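Local coordinates for protein inactive poly [ADP-ribose] polymerase RCD1 (Arabidopsis thaliana, PDB 5NGO) that is a catalytically inactive member of the poly(ADP-ribose) polymerase family, bound by a downy mildew effector that suppresses plant immunity, at residues Q142-G153 with I164-H173; F46-R57 with C126-E134. One frame throughout, in Å; residues are numbered along the deposited sequence.

Contact 1 (Q142-G153 with I164-H173); sequences QFFSGGEEYDNG and IVWNINMNTH
I164 and G153 form an antiparallel hydrogen-bonded pair, with G153 N to I164 O and I164 N to G153 O both at 2.9 Å. Glycine suits this place because the indole of W166 lies close on the side where a side chain would project. V165 turns its CG1 methyl to the amide oxygen of N152, with V165 CG1 3.7 Å from N152 OD1.

W166 makes the broadest contact. Its indole is sandwiched: the peptide between F144 and S145 lies over one face, with F144 C 3.6 Å above the ring plane, while CG2 of I164 rests on the opposite face. At the edge, in the ring plane, D151 O approaches W166 CD1 to 3.2 Å. Q142 borders the six-membered ring with its extended chain, the amide only 22° from parallel to the indole, and its NE2 is held by F144 O and by E134. A large flat aromatic therefore suits this part of the PARP catalytic domain, where the loop leading into strand 153-154 folds over the indole just after strand 162-165.

N169 then reaches over with its amide. Its ND2 donates a fairly straight bond (163°) to N152 OD1 at 2.9 Å, the donor standing above the carbonyl plane of N152 and the two amides turned steeply against each other. W166 N adds a weak bond to the same oxygen. With CG beside its own backbone N (chi1 -67°), N152 presents this oxygen to the second segment. Finally, the H173 ring stands nearly perpendicular to the N152 amide; H173 ND1 is 3.9 Å from N152 ND2, and both nitrogens make weak hydrogen bonds to I129 O.

Strand 162-165 is thus flanked by strand 153-154 and, on its other side, by strand 98-102, while D151 and H173 touch T53 of helix 37-57.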
# COMPACT_ATOMS: atom_id res chain seq x y z
N GLN A 142 -13.80 12.20 6.64
CA GLN A 142 -13.59 10.99 7.43
C GLN A 142 -12.09 10.77 7.62
O GLN A 142 -11.32 10.84 6.66
CB GLN A 142 -14.24 9.75 6.79
CG GLN A 142 -14.32 8.54 7.71
CD GLN A 142 -15.14 7.38 7.15
OE1 GLN A 142 -15.74 7.49 6.09
NE2 GLN A 142 -15.20 6.27 7.89
N PHE A 143 -11.67 10.57 8.87
CA PHE A 143 -10.28 10.24 9.21
C PHE A 143 -10.17 8.99 10.10
O PHE A 143 -9.06 8.60 10.49
CB PHE A 143 -9.54 11.45 9.82
CG PHE A 143 -10.17 11.98 11.09
CD1 PHE A 143 -11.29 12.80 11.04
CD2 PHE A 143 -9.60 11.70 12.33
CE1 PHE A 143 -11.87 13.31 12.20
CE2 PHE A 143 -10.15 12.22 13.50
CZ PHE A 143 -11.29 13.02 13.43
N PHE A 144 -11.30 8.34 10.37
CA PHE A 144 -11.31 7.09 11.09
C PHE A 144 -12.50 6.21 10.71
O PHE A 144 -13.41 6.63 10.01
CB PHE A 144 -11.22 7.33 12.61
CG PHE A 144 -12.41 8.03 13.22
CD1 PHE A 144 -12.44 9.42 13.30
CD2 PHE A 144 -13.50 7.30 13.71
CE1 PHE A 144 -13.53 10.08 13.88
CE2 PHE A 144 -14.60 7.97 14.28
CZ PHE A 144 -14.61 9.35 14.36
N SER A 145 -12.46 4.97 11.17
CA SER A 145 -13.50 3.99 10.95
C SER A 145 -14.90 4.55 11.20
O SER A 145 -15.17 5.10 12.26
CB SER A 145 -13.27 2.80 11.89
OG SER A 145 -14.17 1.76 11.60
N GLY A 146 -15.78 4.40 10.22
CA GLY A 146 -17.20 4.72 10.37
C GLY A 146 -17.93 3.98 11.50
O GLY A 146 -19.00 4.43 11.91
N GLY A 147 -17.38 2.86 11.97
CA GLY A 147 -17.87 2.20 13.18
C GLY A 147 -16.88 1.18 13.75
O GLY A 147 -15.96 0.74 13.07
N GLU A 148 -17.14 0.79 14.99
CA GLU A 148 -16.35 -0.22 15.72
C GLU A 148 -16.31 -1.59 15.04
O GLU A 148 -15.38 -2.35 15.26
CB GLU A 148 -16.95 -0.38 17.13
CG GLU A 148 -16.13 -1.17 18.15
CD GLU A 148 -16.68 -1.04 19.56
OE1 GLU A 148 -17.01 0.09 19.98
OE2 GLU A 148 -16.76 -2.07 20.28
N GLU A 149 -17.33 -1.90 14.24
CA GLU A 149 -17.36 -3.16 13.49
C GLU A 149 -16.38 -3.19 12.28
O GLU A 149 -16.04 -4.27 11.81
CB GLU A 149 -18.80 -3.49 13.03
CG GLU A 149 -19.38 -2.62 11.90
CD GLU A 149 -20.22 -1.44 12.38
OE1 GLU A 149 -19.90 -0.82 13.42
OE2 GLU A 149 -21.18 -1.10 11.66
N TYR A 150 -15.95 -2.01 11.82
CA TYR A 150 -15.06 -1.88 10.65
C TYR A 150 -13.61 -1.51 11.03
O TYR A 150 -13.37 -0.81 12.01
CB TYR A 150 -15.60 -0.81 9.69
CG TYR A 150 -16.98 -1.08 9.09
CD1 TYR A 150 -17.24 -2.25 8.36
CD2 TYR A 150 -18.02 -0.15 9.22
CE1 TYR A 150 -18.50 -2.49 7.81
CE2 TYR A 150 -19.28 -0.37 8.67
CZ TYR A 150 -19.51 -1.55 7.97
OH TYR A 150 -20.75 -1.76 7.42
N ASP A 151 -12.67 -1.97 10.20
CA ASP A 151 -11.25 -1.67 10.38
C ASP A 151 -10.80 -0.57 9.39
O ASP A 151 -10.79 0.60 9.77
CB ASP A 151 -10.44 -2.96 10.27
CG ASP A 151 -10.77 -3.94 11.38
OD1 ASP A 151 -10.65 -3.56 12.57
OD2 ASP A 151 -11.17 -5.08 11.09
N ASN A 152 -10.46 -0.93 8.15
CA ASN A 152 -9.98 0.03 7.14
C ASN A 152 -11.00 0.12 5.99
O ASN A 152 -11.93 -0.69 5.92
CB ASN A 152 -8.58 -0.36 6.66
CG ASN A 152 -7.52 -0.20 7.78
OD1 ASN A 152 -7.41 0.83 8.41
ND2 ASN A 152 -6.75 -1.26 8.01
N GLY A 153 -10.85 1.13 5.13
CA GLY A 153 -11.88 1.47 4.14
C GLY A 153 -11.56 1.05 2.71
O GLY A 153 -10.39 0.90 2.35
N ILE A 164 -8.15 2.68 1.89
CA ILE A 164 -7.80 3.79 2.78
C ILE A 164 -7.49 3.14 4.11
O ILE A 164 -8.35 2.48 4.68
CB ILE A 164 -8.96 4.78 2.98
CG1 ILE A 164 -9.48 5.33 1.65
CG2 ILE A 164 -8.54 5.93 3.89
CD1 ILE A 164 -8.57 6.35 1.01
N VAL A 165 -6.26 3.31 4.59
CA VAL A 165 -5.88 2.88 5.93
C VAL A 165 -5.84 4.14 6.79
O VAL A 165 -5.13 5.10 6.46
CB VAL A 165 -4.53 2.17 5.94
CG1 VAL A 165 -4.06 1.90 7.35
CG2 VAL A 165 -4.62 0.89 5.13
N TRP A 166 -6.61 4.14 7.88
CA TRP A 166 -6.73 5.35 8.75
C TRP A 166 -5.41 5.63 9.46
O TRP A 166 -4.63 4.72 9.71
CB TRP A 166 -7.85 5.19 9.78
CG TRP A 166 -9.13 4.76 9.15
CD1 TRP A 166 -9.78 3.56 9.32
CD2 TRP A 166 -9.89 5.49 8.18
NE1 TRP A 166 -10.91 3.53 8.54
CE2 TRP A 166 -10.99 4.69 7.82
CE3 TRP A 166 -9.74 6.75 7.58
CZ2 TRP A 166 -11.95 5.12 6.91
CZ3 TRP A 166 -10.68 7.18 6.67
CH2 TRP A 166 -11.79 6.36 6.34
N ASN A 167 -5.17 6.90 9.78
CA ASN A 167 -3.90 7.32 10.38
C ASN A 167 -3.51 6.51 11.61
O ASN A 167 -2.37 6.08 11.71
CB ASN A 167 -3.91 8.82 10.69
CG ASN A 167 -3.72 9.66 9.43
OD1 ASN A 167 -3.76 9.16 8.31
ND2 ASN A 167 -3.53 10.96 9.61
N ILE A 168 -4.47 6.25 12.48
CA ILE A 168 -4.26 5.43 13.67
C ILE A 168 -3.69 4.03 13.37
O ILE A 168 -2.96 3.46 14.17
CB ILE A 168 -5.55 5.32 14.56
CG1 ILE A 168 -6.76 4.69 13.82
CG2 ILE A 168 -5.90 6.63 15.23
CD1 ILE A 168 -7.73 4.02 14.75
N ASN A 169 -4.01 3.49 12.20
CA ASN A 169 -3.62 2.14 11.82
C ASN A 169 -2.37 2.07 10.95
O ASN A 169 -1.93 0.98 10.62
CB ASN A 169 -4.79 1.48 11.07
CG ASN A 169 -6.02 1.27 11.96
OD1 ASN A 169 -5.93 1.19 13.18
ND2 ASN A 169 -7.19 1.18 11.33
N MET A 170 -1.76 3.21 10.60
CA MET A 170 -0.75 3.20 9.55
C MET A 170 0.48 2.38 9.91
O MET A 170 1.08 1.75 9.04
CB MET A 170 -0.34 4.61 9.13
CG MET A 170 0.67 5.28 9.99
SD MET A 170 1.23 6.85 9.26
CE MET A 170 -0.24 7.88 9.45
N ASN A 171 0.86 2.37 11.19
CA ASN A 171 2.04 1.64 11.63
C ASN A 171 1.78 0.20 12.06
O ASN A 171 2.72 -0.60 12.08
CB ASN A 171 2.75 2.40 12.74
CG ASN A 171 3.46 3.65 12.22
OD1 ASN A 171 3.93 3.67 11.09
ND2 ASN A 171 3.52 4.70 13.03
N THR A 172 0.54 -0.13 12.38
CA THR A 172 0.15 -1.49 12.75
C THR A 172 -0.34 -2.34 11.58
O THR A 172 -0.13 -3.54 11.56
CB THR A 172 -0.98 -1.44 13.82
OG1 THR A 172 -2.00 -0.52 13.40
CG2 THR A 172 -0.46 -1.00 15.15
N HIS A 173 -0.98 -1.71 10.60
CA HIS A 173 -1.78 -2.42 9.59
C HIS A 173 -1.13 -2.40 8.18
O HIS A 173 -1.75 -2.90 7.24
CB HIS A 173 -3.18 -1.80 9.55
CG HIS A 173 -4.04 -2.15 10.73
ND1 HIS A 173 -4.82 -3.26 10.70
CD2 HIS A 173 -4.32 -1.52 11.90
CE1 HIS A 173 -5.51 -3.36 11.82
NE2 HIS A 173 -5.24 -2.30 12.56

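Contact 2 (F46-R57 with C126-E134); sequences FQKQVEITKKHR and CRVIMGNME
Helix 37-57 packs on the mixed sheet of the PARP fold here, its last three turns lying over the end of strand 121-129 with F46, V50 and T53 set against I129. The axes of helix 46-57 and strand 126-129 come within 9.7 Å, at 29°. I129 is the side chain on which the helix residues converge: its CD1 sits over one face of the F46 ring in a CH-pi contact, 4.0 Å from the ring centroid, and meets V50 CG2 and Q49 CG, each at 3.6 Å. Branched at CB, isoleucine can serve several neighbours, and I129 CG2 lies 3.9 Å from T53 CG2. F46 swings its ring away from the backbone N (chi1 178°) and brings CZ to 3.5 Å from R127 CB. Further on, G131, whose positive phi suits glycine, lets the chain pass close by T53, and the aliphatic carbons of R57 face an amide oxygen, N132 OD1 lying 3.0 Å from R57 CD.

No hydrogen bond joins the two segments. The arginine charges are met outside them, R127 by E177 and R57 by the carboxylate of D151, with the backbone O of E148 also accepting from R57. Burial of hydrocarbon, including the R127 methylenes against F46, thus probably supplies most of the adhesion.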
# COMPACT_ATOMS: atom_id res chain seq x y z
N PHE A 46 3.80 -6.30 12.73
CA PHE A 46 2.68 -6.50 11.78
C PHE A 46 2.02 -7.87 11.98
O PHE A 46 0.80 -7.93 12.05
CB PHE A 46 3.21 -6.35 10.33
CG PHE A 46 2.18 -6.57 9.26
CD1 PHE A 46 1.37 -5.54 8.82
CD2 PHE A 46 2.03 -7.82 8.66
CE1 PHE A 46 0.42 -5.73 7.82
CE2 PHE A 46 1.09 -8.03 7.66
CZ PHE A 46 0.29 -6.97 7.24
N GLN A 47 2.81 -8.94 12.10
CA GLN A 47 2.26 -10.29 12.29
C GLN A 47 1.54 -10.47 13.63
O GLN A 47 0.62 -11.29 13.71
CB GLN A 47 3.34 -11.36 12.08
CG GLN A 47 3.61 -11.60 10.60
CD GLN A 47 4.84 -12.47 10.32
OE1 GLN A 47 5.76 -12.59 11.14
NE2 GLN A 47 4.87 -13.05 9.12
N LYS A 48 1.91 -9.70 14.64
CA LYS A 48 1.14 -9.68 15.89
C LYS A 48 -0.19 -8.97 15.72
O LYS A 48 -1.18 -9.40 16.28
CB LYS A 48 1.92 -9.05 17.04
CG LYS A 48 2.90 -10.00 17.67
CD LYS A 48 2.27 -11.17 18.45
CE LYS A 48 3.34 -12.24 18.56
NZ LYS A 48 2.79 -13.49 19.15
N GLN A 49 -0.21 -7.88 14.95
CA GLN A 49 -1.48 -7.22 14.64
C GLN A 49 -2.40 -8.12 13.81
O GLN A 49 -3.62 -8.05 13.96
CB GLN A 49 -1.23 -5.88 13.92
CG GLN A 49 -2.49 -5.06 13.64
CD GLN A 49 -3.19 -4.66 14.93
OE1 GLN A 49 -2.63 -3.95 15.77
NE2 GLN A 49 -4.46 -5.06 15.05
N VAL A 50 -1.81 -8.97 12.95
CA VAL A 50 -2.57 -9.95 12.17
C VAL A 50 -3.29 -10.91 13.12
O VAL A 50 -4.48 -11.14 12.98
CB VAL A 50 -1.66 -10.73 11.17
CG1 VAL A 50 -2.40 -11.92 10.55
CG2 VAL A 50 -1.17 -9.81 10.06
N GLU A 51 -2.55 -11.47 14.09
CA GLU A 51 -3.14 -12.32 15.12
C GLU A 51 -4.27 -11.64 15.89
O GLU A 51 -5.30 -12.24 16.10
CB GLU A 51 -2.09 -12.76 16.13
CG GLU A 51 -1.21 -13.89 15.64
CD GLU A 51 -0.18 -14.27 16.67
OE1 GLU A 51 -0.53 -14.43 17.86
OE2 GLU A 51 0.98 -14.41 16.28
N ILE A 52 -4.05 -10.39 16.29
CA ILE A 52 -5.06 -9.62 17.03
C ILE A 52 -6.32 -9.40 16.20
O ILE A 52 -7.42 -9.64 16.68
CB ILE A 52 -4.50 -8.27 17.54
CG1 ILE A 52 -3.44 -8.53 18.62
CG2 ILE A 52 -5.61 -7.38 18.11
CD1 ILE A 52 -2.58 -7.31 18.94
N THR A 53 -6.16 -8.95 14.95
CA THR A 53 -7.30 -8.66 14.09
C THR A 53 -8.05 -9.96 13.73
O THR A 53 -9.28 -9.96 13.68
CB THR A 53 -6.88 -7.85 12.85
OG1 THR A 53 -6.31 -6.60 13.28
CG2 THR A 53 -8.07 -7.52 11.96
N LYS A 54 -7.32 -11.05 13.55
CA LYS A 54 -7.93 -12.36 13.31
C LYS A 54 -8.80 -12.82 14.49
O LYS A 54 -9.93 -13.26 14.30
CB LYS A 54 -6.85 -13.42 13.02
CG LYS A 54 -7.42 -14.77 12.64
CD LYS A 54 -6.35 -15.82 12.51
CE LYS A 54 -6.99 -17.17 12.16
NZ LYS A 54 -5.91 -18.14 11.93
N LYS A 55 -8.25 -12.74 15.70
CA LYS A 55 -8.98 -13.06 16.93
C LYS A 55 -10.20 -12.16 17.15
O LYS A 55 -11.23 -12.63 17.62
CB LYS A 55 -8.06 -12.97 18.14
CG LYS A 55 -7.02 -14.08 18.19
CD LYS A 55 -5.94 -13.77 19.20
CE LYS A 55 -5.34 -15.01 19.82
NZ LYS A 55 -5.03 -16.14 18.91
N HIS A 56 -10.08 -10.89 16.79
CA HIS A 56 -11.16 -9.92 16.95
C HIS A 56 -12.32 -10.12 15.94
O HIS A 56 -13.49 -10.09 16.31
CB HIS A 56 -10.57 -8.50 16.88
CG HIS A 56 -11.56 -7.42 17.14
ND1 HIS A 56 -12.73 -7.65 17.83
CD2 HIS A 56 -11.57 -6.10 16.83
CE1 HIS A 56 -13.43 -6.53 17.92
NE2 HIS A 56 -12.75 -5.58 17.31
N ARG A 57 -11.98 -10.33 14.67
CA ARG A 57 -12.96 -10.37 13.57
C ARG A 57 -13.25 -11.77 13.02
O ARG A 57 -14.24 -11.93 12.31
CB ARG A 57 -12.47 -9.53 12.39
CG ARG A 57 -12.08 -8.11 12.73
CD ARG A 57 -13.14 -7.35 13.49
NE ARG A 57 -12.91 -5.91 13.41
CZ ARG A 57 -13.65 -4.98 14.03
NH1 ARG A 57 -14.65 -5.30 14.82
NH2 ARG A 57 -13.35 -3.69 13.86
N CYS A 126 2.90 -3.48 -0.49
CA CYS A 126 2.66 -3.64 0.94
C CYS A 126 1.70 -4.78 1.25
O CYS A 126 0.84 -5.11 0.43
CB CYS A 126 2.02 -2.39 1.50
SG CYS A 126 3.00 -0.90 1.35
N ARG A 127 1.88 -5.37 2.43
CA ARG A 127 0.84 -6.19 3.05
C ARG A 127 -0.01 -5.23 3.86
O ARG A 127 0.53 -4.41 4.58
CB ARG A 127 1.44 -7.22 3.99
CG ARG A 127 2.56 -8.05 3.42
CD ARG A 127 2.78 -9.30 4.23
NE ARG A 127 4.02 -9.96 3.89
CZ ARG A 127 4.53 -11.01 4.54
NH1 ARG A 127 3.90 -11.54 5.59
NH2 ARG A 127 5.67 -11.56 4.11
N VAL A 128 -1.32 -5.32 3.71
CA VAL A 128 -2.26 -4.48 4.43
C VAL A 128 -3.27 -5.37 5.13
O VAL A 128 -3.86 -6.26 4.51
CB VAL A 128 -3.02 -3.52 3.50
CG1 VAL A 128 -3.89 -2.57 4.31
CG2 VAL A 128 -2.06 -2.76 2.60
N ILE A 129 -3.46 -5.10 6.42
CA ILE A 129 -4.51 -5.74 7.21
C ILE A 129 -5.78 -4.92 7.02
O ILE A 129 -5.95 -3.86 7.62
CB ILE A 129 -4.15 -5.79 8.70
CG1 ILE A 129 -2.88 -6.63 8.90
CG2 ILE A 129 -5.30 -6.36 9.52
CD1 ILE A 129 -2.22 -6.41 10.26
N MET A 130 -6.66 -5.41 6.15
CA MET A 130 -7.89 -4.69 5.85
C MET A 130 -9.00 -5.02 6.84
O MET A 130 -9.89 -4.20 7.03
CB MET A 130 -8.33 -4.99 4.42
CG MET A 130 -7.46 -4.30 3.37
SD MET A 130 -7.35 -2.52 3.53
CE MET A 130 -9.04 -2.00 3.47
N GLY A 131 -8.93 -6.21 7.46
CA GLY A 131 -9.94 -6.64 8.42
C GLY A 131 -11.34 -6.64 7.85
O GLY A 131 -11.54 -7.01 6.70
N ASN A 132 -12.30 -6.18 8.66
CA ASN A 132 -13.67 -5.94 8.21
C ASN A 132 -13.73 -4.65 7.44
O ASN A 132 -13.72 -3.56 8.03
CB ASN A 132 -14.63 -5.84 9.39
CG ASN A 132 -14.99 -7.17 9.93
OD1 ASN A 132 -14.91 -7.40 11.11
ND2 ASN A 132 -15.44 -8.06 9.06
N MET A 133 -13.83 -4.76 6.12
CA MET A 133 -13.72 -3.60 5.25
C MET A 133 -14.99 -2.75 5.26
O MET A 133 -16.08 -3.27 5.11
CB MET A 133 -13.43 -4.04 3.81
CG MET A 133 -12.13 -4.79 3.68
SD MET A 133 -11.67 -5.19 2.01
CE MET A 133 -11.29 -3.64 1.36
N GLU A 134 -14.81 -1.44 5.44
CA GLU A 134 -15.90 -0.48 5.30
C GLU A 134 -15.98 -0.03 3.83
O GLU A 134 -15.00 0.44 3.26
CB GLU A 134 -15.65 0.74 6.18
CG GLU A 134 -16.79 1.73 6.25
CD GLU A 134 -16.51 2.94 7.13
OE1 GLU A 134 -17.22 3.95 6.98
OE2 GLU A 134 -15.57 2.91 7.96

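How the contacts relate
The centres of contacts 1 and 2 lie about 11 Å apart, and the two meet directly along the 142-153 loop. Two probable hydrogen bonds tie this loop to contact 2: G146 N to E134 OE2 at 2.7 Å, and E148 O to R57 NH2 at 2.8 Å. Next to E148, E149 O packs on N132 CB at 3.2 Å. The D151 carboxylate bridges both segments of contact 2, taking R57 NH2 on OD1 and N132 N on OD2, so the last turn of the helix probably helps to hold the loop against the 126-134 segment. Both contacts reach the same sheet of the PARP catalytic domain, although the protein is inactive and no ligand marks a site here.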